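Local coordinates for MREC protein (Listeria monocytogenes, PDB 2J5U) that is probably involved in forming and maintaining cell shape, and assembles as a homo-oligomer of dimers, at residues A[108-113]-A[123-128]; A[170-175]-A[193-198]. One frame throughout, in Å; residues are numbered along the deposited sequence.

Overall arrangement
Contact 1 and contact 2 lie in two separate antiparallel six-stranded barrels of one chain, their centres about 21 Å apart and their nearest atoms about 9 Å apart. Contact 1 is buried and is a hairpin: strands 108-116 and 121-125 pair by main-chain bonds, with most of its residues buried, apolar side chains on both faces, and one partly exposed lysine-glutamate pair. Contact 2 is at the surface, where loop 170-175 runs along strand 190-199 and pairs with it only briefly. I194 is its one buried residue; its other residues are partly or fully exposed, among them a lysine-glutamate salt bridge and a lysine that reaches the second subunit.

Contact 1 (A[108-113]-A[123-128]); sequences GLIGKV and VELLTS
G111 sits where the strands press together, its bare CA 3.1 Å from E124 O in a CA-H...O contact on the side a CB would take, and its CA 4.3 Å from that of L125. I110 and G111 together face V103 as a classic beta bulge on the other side of strand 108-116. Beyond G111 the antiparallel ladder is regular: K112 N bonds E124 O at 3.1 Å with the donor 21° out of the carbonyl plane, and E124 N returns to K112 O at 2.9 Å. This is the hairpin of 108-116 and 121-125 within the first barrel, whose next strand, 102-105, takes I110 and V113 against V103. K112 and E124 run side by side on the partly exposed face; the lysine chain bends at its last torsion (chi4 -55°), yet NZ stops 4.2 Å from OE2, beyond a salt bridge. On the same face as K112, L126 crosses L109 at about a right angle, its CD1 4.1 Å from L109 CG and 3.2 Å from L109 O. L126 N also hydrogen-bonds I110 O, whose position is less certain. A type I turn, L125 to S128, ends the strand, S128 N bonding L125 O at 2.9 Å.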
ATOM      1  N   GLY A 108      66.626  17.050 -30.239  1.00 59.09           N
ATOM      2  CA  GLY A 108      65.696  17.957 -30.901  1.00 56.51           C
ATOM      3  C   GLY A 108      65.414  17.831 -32.390  1.00 55.57           C
ATOM      4  O   GLY A 108      65.955  16.978 -33.098  1.00 55.68           O
ATOM      5  N   LEU A 109      64.532  18.706 -32.857  1.00 55.11           N
ATOM      6  CA  LEU A 109      64.130  18.767 -34.261  1.00 53.13           C
ATOM      7  C   LEU A 109      65.218  19.470 -35.083  1.00 52.93           C
ATOM      8  O   LEU A 109      65.731  20.515 -34.665  1.00 49.76           O
ATOM      9  CB  LEU A 109      62.831  19.573 -34.384  1.00 50.75           C
ATOM     10  CG  LEU A 109      62.309  19.798 -35.806  1.00 51.45           C
ATOM     11  CD1 LEU A 109      61.834  18.479 -36.336  1.00 50.76           C
ATOM     12  CD2 LEU A 109      61.172  20.775 -35.840  1.00 47.69           C
ATOM     13  N   ILE A 110      65.574  18.920 -36.242  1.00 52.08           N
ATOM     14  CA  ILE A 110      66.581  19.601 -37.056  1.00 53.75           C
ATOM     15  C   ILE A 110      66.097  20.020 -38.447  1.00 53.05           C
ATOM     16  O   ILE A 110      66.749  20.813 -39.119  1.00 52.35           O
ATOM     17  CB  ILE A 110      67.879  18.769 -37.218  1.00 53.77           C
ATOM     18  CG1 ILE A 110      67.623  17.553 -38.104  1.00 54.37           C
ATOM     19  CG2 ILE A 110      68.394  18.365 -35.851  1.00 54.10           C
ATOM     20  CD1 ILE A 110      68.864  16.875 -38.567  1.00 56.45           C
ATOM     21  N   GLY A 111      64.962  19.499 -38.896  1.00 52.24           N
ATOM     22  CA  GLY A 111      64.491  19.910 -40.203  1.00 51.29           C
ATOM     23  C   GLY A 111      63.416  19.052 -40.809  1.00 52.10           C
ATOM     24  O   GLY A 111      62.740  18.306 -40.102  1.00 53.15           O
ATOM     25  N   LYS A 112      63.254  19.168 -42.123  1.00 51.95           N
ATOM     26  CA  LYS A 112      62.261  18.382 -42.826  1.00 53.66           C
ATOM     27  C   LYS A 112      62.770  17.951 -44.183  1.00 52.92           C
ATOM     28  O   LYS A 112      63.589  18.626 -44.795  1.00 53.96           O
ATOM     29  CB  LYS A 112      60.957  19.164 -42.992  1.00 56.09           C
ATOM     30  CG  LYS A 112      60.995  20.276 -44.006  1.00 59.07           C
ATOM     31  CD  LYS A 112      59.585  20.768 -44.270  1.00 62.55           C
ATOM     32  CE  LYS A 112      59.560  21.863 -45.322  1.00 65.29           C
ATOM     33  NZ  LYS A 112      60.462  23.005 -44.969  1.00 66.68           N
ATOM     34  N   VAL A 113      62.278  16.816 -44.652  1.00 51.84           N
ATOM     35  CA  VAL A 113      62.693  16.315 -45.942  1.00 52.86           C
ATOM     36  C   VAL A 113      62.122  17.195 -47.050  1.00 53.10           C
ATOM     37  O   VAL A 113      60.949  17.546 -47.035  1.00 52.27           O
ATOM     38  CB  VAL A 113      62.213  14.879 -46.135  1.00 51.29           C
ATOM     39  CG1 VAL A 113      62.713  14.334 -47.452  1.00 52.19           C
ATOM     40  CG2 VAL A 113      62.710  14.028 -44.994  1.00 53.62           C
ATOM     41  N   VAL A 123      67.402  17.400 -46.861  1.00 45.55           N
ATOM     42  CA  VAL A 123      66.587  17.883 -45.769  1.00 44.05           C
ATOM     43  C   VAL A 123      66.978  19.327 -45.465  1.00 47.43           C
ATOM     44  O   VAL A 123      68.165  19.680 -45.376  1.00 47.34           O
ATOM     45  CB  VAL A 123      66.670  16.958 -44.482  1.00 41.47           C
ATOM     46  CG1 VAL A 123      67.486  15.746 -44.757  1.00 39.87           C
ATOM     47  CG2 VAL A 123      67.206  17.710 -43.296  1.00 39.03           C
ATOM     48  N   GLU A 124      65.953  20.166 -45.348  1.00 49.57           N
ATOM     49  CA  GLU A 124      66.134  21.572 -45.067  1.00 51.59           C
ATOM     50  C   GLU A 124      66.177  21.759 -43.565  1.00 51.59           C
ATOM     51  O   GLU A 124      65.251  21.361 -42.862  1.00 52.25           O
ATOM     52  CB  GLU A 124      64.983  22.361 -45.675  1.00 54.46           C
ATOM     53  CG  GLU A 124      65.027  23.827 -45.365  1.00 61.27           C
ATOM     54  CD  GLU A 124      64.561  24.666 -46.529  1.00 67.91           C
ATOM     55  OE1 GLU A 124      65.197  24.572 -47.612  1.00 72.41           O
ATOM     56  OE2 GLU A 124      63.567  25.417 -46.361  1.00 71.83           O
ATOM     57  N   LEU A 125      67.252  22.373 -43.088  1.00 50.23           N
ATOM     58  CA  LEU A 125      67.463  22.606 -41.664  1.00 51.02           C
ATOM     59  C   LEU A 125      66.710  23.798 -41.087  1.00 52.31           C
ATOM     60  O   LEU A 125      66.381  24.742 -41.797  1.00 53.77           O
ATOM     61  CB  LEU A 125      68.953  22.802 -41.400  1.00 52.25           C
ATOM     62  CG  LEU A 125      69.876  21.688 -41.892  1.00 51.58           C
ATOM     63  CD1 LEU A 125      71.307  22.097 -41.639  1.00 51.64           C
ATOM     64  CD2 LEU A 125      69.550  20.384 -41.191  1.00 50.57           C
ATOM     65  N   LEU A 126      66.445  23.756 -39.787  1.00 52.34           N
ATOM     66  CA  LEU A 126      65.749  24.853 -39.142  1.00 53.74           C
ATOM     67  C   LEU A 126      66.542  26.133 -39.359  1.00 53.86           C
ATOM     68  O   LEU A 126      65.956  27.201 -39.562  1.00 55.28           O
ATOM     69  CB  LEU A 126      65.584  24.586 -37.642  1.00 53.41           C
ATOM     70  CG  LEU A 126      64.616  23.451 -37.297  1.00 55.41           C
ATOM     71  CD1 LEU A 126      64.541  23.218 -35.789  1.00 53.02           C
ATOM     72  CD2 LEU A 126      63.249  23.827 -37.833  1.00 52.68           C
ATOM     73  N   THR A 127      67.870  26.016 -39.345  1.00 52.43           N
ATOM     74  CA  THR A 127      68.750  27.177 -39.530  1.00 52.36           C
ATOM     75  C   THR A 127      68.767  27.729 -40.960  1.00 53.04           C
ATOM     76  O   THR A 127      69.482  28.682 -41.250  1.00 53.61           O
ATOM     77  CB  THR A 127      70.219  26.855 -39.136  1.00 50.80           C
ATOM     78  OG1 THR A 127      70.686  25.733 -39.893  1.00 49.61           O
ATOM     79  CG2 THR A 127      70.327  26.546 -37.660  1.00 50.64           C
ATOM     80  N   SER A 128      67.981  27.135 -41.848  1.00 53.26           N
ATOM     81  CA  SER A 128      67.934  27.580 -43.235  1.00 55.13           C
ATOM     82  C   SER A 128      67.636  29.063 -43.422  1.00 55.81           C
ATOM     83  O   SER A 128      66.970  29.689 -42.594  1.00 56.43           O
ATOM     84  CB  SER A 128      66.896  26.775 -44.003  1.00 55.88           C
ATOM     85  OG  SER A 128      66.752  27.271 -45.318  1.00 56.19           O
TER

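Contact 2 (A[170-175]-A[193-198])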
ATOM      1  N   PHE A 170      54.740  34.792 -21.306  1.00 78.54           N
ATOM      2  CA  PHE A 170      55.759  33.757 -21.404  1.00 77.16           C
ATOM      3  C   PHE A 170      57.004  34.036 -20.593  1.00 77.57           C
ATOM      4  O   PHE A 170      57.397  35.184 -20.404  1.00 77.68           O
ATOM      5  CB  PHE A 170      56.118  33.531 -22.867  1.00 75.01           C
ATOM      6  CG  PHE A 170      54.925  33.270 -23.729  1.00 71.79           C
ATOM      7  CD1 PHE A 170      54.208  34.323 -24.279  1.00 70.77           C
ATOM      8  CD2 PHE A 170      54.480  31.973 -23.940  1.00 70.53           C
ATOM      9  CE1 PHE A 170      53.063  34.086 -25.026  1.00 70.20           C
ATOM     10  CE2 PHE A 170      53.339  31.728 -24.682  1.00 69.37           C
ATOM     11  CZ  PHE A 170      52.628  32.784 -25.226  1.00 69.42           C
ATOM     12  N   LYS A 171      57.626  32.962 -20.126  1.00 78.34           N
ATOM     13  CA  LYS A 171      58.813  33.056 -19.299  1.00 79.19           C
ATOM     14  C   LYS A 171      59.973  32.319 -19.946  1.00 78.31           C
ATOM     15  O   LYS A 171      59.791  31.280 -20.577  1.00 78.50           O
ATOM     16  CB  LYS A 171      58.507  32.458 -17.923  1.00 81.57           C
ATOM     17  CG  LYS A 171      59.256  33.103 -16.776  1.00 87.63           C
ATOM     18  CD  LYS A 171      58.609  32.776 -15.431  1.00 90.37           C
ATOM     19  CE  LYS A 171      59.255  33.580 -14.304  1.00 92.40           C
ATOM     20  NZ  LYS A 171      58.555  33.367 -13.006  1.00 94.81           N
ATOM     21  N   LYS A 172      61.170  32.869 -19.795  1.00 77.15           N
ATOM     22  CA  LYS A 172      62.362  32.253 -20.355  1.00 76.45           C
ATOM     23  C   LYS A 172      62.551  30.847 -19.791  1.00 75.02           C
ATOM     24  O   LYS A 172      62.623  30.674 -18.577  1.00 75.66           O
ATOM     25  CB  LYS A 172      63.591  33.102 -20.029  1.00 78.18           C
ATOM     26  CG  LYS A 172      64.907  32.382 -20.260  1.00 80.32           C
ATOM     27  CD  LYS A 172      66.093  33.246 -19.889  1.00 81.29           C
ATOM     28  CE  LYS A 172      67.385  32.488 -20.103  1.00 81.66           C
ATOM     29  NZ  LYS A 172      68.555  33.304 -19.702  1.00 83.05           N
ATOM     30  N   GLY A 173      62.626  29.847 -20.667  1.00 72.60           N
ATOM     31  CA  GLY A 173      62.817  28.481 -20.209  1.00 69.38           C
ATOM     32  C   GLY A 173      61.699  27.525 -20.582  1.00 68.07           C
ATOM     33  O   GLY A 173      61.831  26.298 -20.440  1.00 66.37           O
ATOM     34  N   GLN A 174      60.583  28.079 -21.048  1.00 67.17           N
ATOM     35  CA  GLN A 174      59.460  27.242 -21.446  1.00 66.59           C
ATOM     36  C   GLN A 174      59.868  26.447 -22.677  1.00 65.10           C
ATOM     37  O   GLN A 174      60.573  26.953 -23.561  1.00 64.08           O
ATOM     38  CB  GLN A 174      58.225  28.089 -21.764  1.00 67.32           C
ATOM     39  CG  GLN A 174      57.729  28.937 -20.609  1.00 69.53           C
ATOM     40  CD  GLN A 174      56.373  29.553 -20.886  1.00 71.12           C
ATOM     41  OE1 GLN A 174      55.360  28.852 -20.919  1.00 72.60           O
ATOM     42  NE2 GLN A 174      56.347  30.867 -21.098  1.00 71.19           N
ATOM     43  N   LYS A 175      59.429  25.196 -22.728  1.00 63.61           N
ATOM     44  CA  LYS A 175      59.759  24.340 -23.847  1.00 61.31           C
ATOM     45  C   LYS A 175      58.806  24.535 -25.010  1.00 59.65           C
ATOM     46  O   LYS A 175      57.620  24.818 -24.826  1.00 59.38           O
ATOM     47  CB  LYS A 175      59.772  22.892 -23.383  1.00 61.59           C
ATOM     48  CG  LYS A 175      60.586  22.774 -22.124  1.00 65.63           C
ATOM     49  CD  LYS A 175      61.184  21.413 -21.911  1.00 68.59           C
ATOM     50  CE  LYS A 175      61.946  21.420 -20.598  1.00 70.58           C
ATOM     51  NZ  LYS A 175      62.639  20.136 -20.368  1.00 74.65           N
ATOM     52  N   THR A 193      64.038  26.174 -26.539  1.00 62.62           N
ATOM     53  CA  THR A 193      63.633  26.894 -25.340  1.00 62.90           C
ATOM     54  C   THR A 193      63.398  28.375 -25.554  1.00 63.80           C
ATOM     55  O   THR A 193      64.157  29.022 -26.271  1.00 65.20           O
ATOM     56  CB  THR A 193      64.713  26.738 -24.273  1.00 63.23           C
ATOM     57  OG1 THR A 193      64.734  25.379 -23.824  1.00 64.66           O
ATOM     58  CG2 THR A 193      64.461  27.670 -23.106  1.00 64.69           C
ATOM     59  N   ILE A 194      62.350  28.924 -24.939  1.00 65.01           N
ATOM     60  CA  ILE A 194      62.117  30.356 -25.083  1.00 66.24           C
ATOM     61  C   ILE A 194      63.306  31.000 -24.408  1.00 68.68           C
ATOM     62  O   ILE A 194      63.719  30.595 -23.321  1.00 69.49           O
ATOM     63  CB  ILE A 194      60.840  30.846 -24.384  1.00 64.82           C
ATOM     64  CG1 ILE A 194      59.608  30.322 -25.115  1.00 65.12           C
ATOM     65  CG2 ILE A 194      60.817  32.364 -24.371  1.00 62.14           C
ATOM     66  CD1 ILE A 194      58.301  30.822 -24.542  1.00 64.73           C
ATOM     67  N   GLU A 195      63.865  32.005 -25.052  1.00 71.31           N
ATOM     68  CA  GLU A 195      65.028  32.661 -24.509  1.00 73.47           C
ATOM     69  C   GLU A 195      64.721  34.123 -24.301  1.00 74.31           C
ATOM     70  O   GLU A 195      65.123  34.714 -23.307  1.00 75.58           O
ATOM     71  CB  GLU A 195      66.178  32.505 -25.498  1.00 75.86           C
ATOM     72  CG  GLU A 195      67.498  33.068 -25.048  1.00 80.86           C
ATOM     73  CD  GLU A 195      68.060  32.313 -23.872  1.00 84.47           C
ATOM     74  OE1 GLU A 195      68.014  31.058 -23.893  1.00 86.70           O
ATOM     75  OE2 GLU A 195      68.553  32.973 -22.933  1.00 86.38           O
ATOM     76  N   LYS A 196      63.983  34.691 -25.244  1.00 74.96           N
ATOM     77  CA  LYS A 196      63.638  36.105 -25.221  1.00 75.34           C
ATOM     78  C   LYS A 196      62.186  36.241 -25.689  1.00 75.76           C
ATOM     79  O   LYS A 196      61.705  35.424 -26.474  1.00 75.68           O
ATOM     80  CB  LYS A 196      64.583  36.837 -26.186  1.00 76.47           C
ATOM     81  CG  LYS A 196      64.849  38.302 -25.911  1.00 78.07           C
ATOM     82  CD  LYS A 196      65.836  38.913 -26.934  1.00 79.72           C
ATOM     83  CE  LYS A 196      65.203  39.135 -28.314  1.00 82.12           C
ATOM     84  NZ  LYS A 196      66.127  39.749 -29.331  1.00 83.27           N
ATOM     85  N   VAL A 197      61.488  37.263 -25.204  1.00 76.14           N
ATOM     86  CA  VAL A 197      60.099  37.494 -25.602  1.00 76.62           C
ATOM     87  C   VAL A 197      59.855  38.975 -25.863  1.00 77.70           C
ATOM     88  O   VAL A 197      60.416  39.828 -25.184  1.00 78.86           O
ATOM     89  CB  VAL A 197      59.098  37.053 -24.513  1.00 75.36           C
ATOM     90  CG1 VAL A 197      57.687  37.360 -24.969  1.00 73.21           C
ATOM     91  CG2 VAL A 197      59.250  35.574 -24.215  1.00 75.11           C
ATOM     92  N   GLU A 198      59.021  39.283 -26.848  1.00 78.69           N
ATOM     93  CA  GLU A 198      58.719  40.673 -27.143  1.00 81.11           C
ATOM     94  C   GLU A 198      57.395  40.794 -27.874  1.00 82.61           C
ATOM     95  O   GLU A 198      56.875  39.811 -28.401  1.00 82.30           O
ATOM     96  CB  GLU A 198      59.840  41.307 -27.971  1.00 82.44           C
ATOM     97  CG  GLU A 198      59.771  41.060 -29.464  1.00 84.94           C
ATOM     98  CD  GLU A 198      61.004  41.579 -30.200  1.00 88.05           C
ATOM     99  OE1 GLU A 198      60.933  41.714 -31.447  1.00 88.91           O
ATOM    100  OE2 GLU A 198      62.041  41.839 -29.537  1.00 87.71           O
TER
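The F170 ring meets I194 obliquely, CD1 of the isoleucine lying 4.0 Å from ring atom CD2, and the two side chains cross at about a right angle. The ring leads away from the strand toward Q206 and V139 of neighbouring strands, while F170 CB touches both I194 CD1 and V197 CG2, 4.0 Å from the latter. A second flat group, the E195 carboxylate, takes K172 alongside: OE2 forms a salt bridge with NZ at 3.2 Å. The lysine is extended beyond CG, whereas E195 bends at chi2 (67°), which brings its carboxylate back toward the loop although its CB points away. In the second barrel, loop 170-175 leads into strand 175-178 and already pairs with strand 190-199. I194 N gives a nearly straight bond (168°) to Q174 O, in the carbonyl plane, and I194 O accepts G173 N at 3.0 Å with the donor tilted 29° from the plane. Both bonds use the end of a type II turn, K171 to Q174, and T193 CG2, anti to its own backbone N, packs 3.4 Å from G173 CA. I194 also runs beside Q174: I194 CD1 is 3.9 Å from Q174 CB. K175, paired with T193, reaches out with NZ to a salt bridge with E42 of the second subunit.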